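Local coordinates for signal recognition 54 kDa protein (Pyrococcus furiosus, PDB 3DM5) that belongs to the SRP54 family of signal recognition particle proteins, joining a helical bundle, a P-loop GTPase-type domain and a signal peptide binding domain, at residues Lys77-Tyr80 with Glu81-Lys85. Residues are numbered along the deposited sequence; the frame is centred on the assembly and turned at random.
Sequences KIVY and EELTK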
loop_
_atom_site.group_PDB
_atom_site.type_symbol
_atom_site.label_atom_id
_atom_site.label_comp_id
_atom_site.label_asym_id
_atom_site.label_seq_id
_atom_site.Cartn_x
_atom_site.Cartn_y
_atom_site.Cartn_z
ATOM N N LYS A 77 14.986 -16.606 -20.307
ATOM C CA LYS A 77 14.473 -16.820 -21.665
ATOM C C LYS A 77 13.131 -17.548 -21.687
ATOM O O LYS A 77 12.210 -17.138 -22.384
ATOM C CB LYS A 77 15.487 -17.600 -22.506
ATOM C CG LYS A 77 15.282 -17.482 -24.015
ATOM C CD LYS A 77 14.470 -18.632 -24.581
ATOM C CE LYS A 77 14.449 -18.572 -26.101
ATOM N NZ LYS A 77 13.647 -19.664 -26.730
ATOM N N ILE A 78 13.035 -18.636 -20.936
ATOM C CA ILE A 78 11.790 -19.389 -20.821
ATOM C C ILE A 78 10.602 -18.508 -20.386
ATOM O O ILE A 78 9.552 -18.503 -21.025
ATOM C CB ILE A 78 11.944 -20.548 -19.824
ATOM C CG1 ILE A 78 13.023 -21.523 -20.319
ATOM C CG2 ILE A 78 10.614 -21.241 -19.638
ATOM C CD1 ILE A 78 13.343 -22.656 -19.348
ATOM N N VAL A 79 10.777 -17.768 -19.296
ATOM C CA VAL A 79 9.765 -16.835 -18.827
ATOM C C VAL A 79 9.359 -15.824 -19.912
ATOM O O VAL A 79 8.180 -15.592 -20.122
ATOM C CB VAL A 79 10.245 -16.083 -17.557
ATOM C CG1 VAL A 79 9.315 -14.929 -17.182
ATOM C CG2 VAL A 79 10.355 -17.024 -16.412
ATOM N N TYR A 80 10.326 -15.205 -20.582
ATOM C CA TYR A 80 10.014 -14.185 -21.576
ATOM C C TYR A 80 9.182 -14.761 -22.699
ATOM O O TYR A 80 8.270 -14.110 -23.206
ATOM C CB TYR A 80 11.284 -13.613 -22.163
ATOM C CG TYR A 80 11.072 -12.790 -23.406
ATOM C CD1 TYR A 80 11.587 -13.188 -24.632
ATOM C CD2 TYR A 80 10.383 -11.600 -23.353
ATOM C CE1 TYR A 80 11.415 -12.407 -25.773
ATOM C CE2 TYR A 80 10.206 -10.817 -24.487
ATOM C CZ TYR A 80 10.719 -11.223 -25.691
ATOM O OH TYR A 80 10.519 -10.432 -26.808
ATOM N N GLU A 81 9.513 -15.992 -23.074
ATOM C CA GLU A 81 8.934 -16.654 -24.232
ATOM C C GLU A 81 7.534 -17.176 -23.932
ATOM O O GLU A 81 6.616 -17.056 -24.750
ATOM C CB GLU A 81 9.868 -17.776 -24.695
ATOM C CG GLU A 81 9.244 -18.822 -25.601
ATOM C CD GLU A 81 10.235 -19.915 -25.975
ATOM O OE1 GLU A 81 9.848 -20.825 -26.748
ATOM O OE2 GLU A 81 11.397 -19.858 -25.493
ATOM N N GLU A 82 7.372 -17.744 -22.747
ATOM C CA GLU A 82 6.064 -18.184 -22.293
ATOM C C GLU A 82 5.064 -17.022 -22.153
ATOM O O GLU A 82 3.924 -17.121 -22.631
ATOM C CB GLU A 82 6.189 -18.982 -20.995
ATOM C CG GLU A 82 6.757 -20.359 -21.221
ATOM C CD GLU A 82 6.045 -21.097 -22.347
ATOM O OE1 GLU A 82 4.791 -21.051 -22.410
ATOM O OE2 GLU A 82 6.747 -21.725 -23.168
ATOM N N LEU A 83 5.495 -15.934 -21.513
ATOM C CA LEU A 83 4.664 -14.754 -21.341
ATOM C C LEU A 83 4.283 -14.152 -22.687
ATOM O O LEU A 83 3.161 -13.708 -22.871
ATOM C CB LEU A 83 5.360 -13.693 -20.462
ATOM C CG LEU A 83 5.173 -13.833 -18.944
ATOM C CD1 LEU A 83 5.880 -12.715 -18.174
ATOM C CD2 LEU A 83 3.691 -13.863 -18.589
ATOM N N THR A 84 5.212 -14.143 -23.637
ATOM C CA THR A 84 4.902 -13.614 -24.962
ATOM C C THR A 84 3.804 -14.398 -25.676
ATOM O O THR A 84 2.941 -13.787 -26.310
ATOM C CB THR A 84 6.140 -13.463 -25.876
ATOM O OG1 THR A 84 7.044 -12.522 -25.296
ATOM C CG2 THR A 84 5.719 -12.910 -27.252
ATOM N N LYS A 85 3.827 -15.727 -25.571
ATOM C CA LYS A 85 2.787 -16.555 -26.212
ATOM C C LYS A 85 1.461 -16.368 -25.496
ATOM O O LYS A 85 0.393 -16.472 -26.096
ATOM C CB LYS A 85 3.153 -18.042 -26.226
ATOM C CG LYS A 85 4.351 -18.383 -27.098
ATOM C CD LYS A 85 4.816 -19.813 -26.878
ATOM C CE LYS A 85 6.174 -20.050 -27.537
ATOM N NZ LYS A 85 6.767 -21.393 -27.227
#
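Lys77 and Glu81 both swing CG away from their backbone N (chi1 -161° and 162°), and a bend at chi2 of the lysine (-95°) turns its chain so that the charged ends of two residues one turn apart meet. Lys77 NZ lies 2.6 Å from Glu81 OE2, which it reaches from above the carboxylate plane rather than within it. The glutamate runs out straight beyond CG, and its other oxygen, OE1, takes Lys85 NZ on the anti side at 3.2 Å. One carboxylate thus bridges two lysines, one a turn before it and one a turn after. Arg59 from helix 46-62 also salt-bridges OE2, while Lys77 NZ has a further partner in Glu318 of the second subunit; the gathered positive charge would probably favour an ionised Glu81.

Farther round the helix, Thr84 OG1 sits beside its own backbone N and turns back to give a hydrogen bond to Tyr80 O, 2.9 Å away. Thr84 N reaches the same oxygen at 3.1 Å from the opposite face of the carbonyl plane, so Tyr80 O is gripped by two donors, and the hydroxyl of the buried Thr84 finds its acceptor within the helix. The hydroxyl oxygen also lies over one face of the Tyr80 ring, near the rim, 3.7 Å from CE2. Tyr80 OH makes a hydrogen bond to Pro287 O in helix 286-293. Val79 CG1 and Leu83 CD1 add a looser apolar contact at 4.2 Å.

These are i to i+4 pairings on helix 71-86: a Lys-Glu-Lys salt-bridge network beside a threonine bonded back to the preceding turn, within the helical bundle domain of an SRP54-type protein.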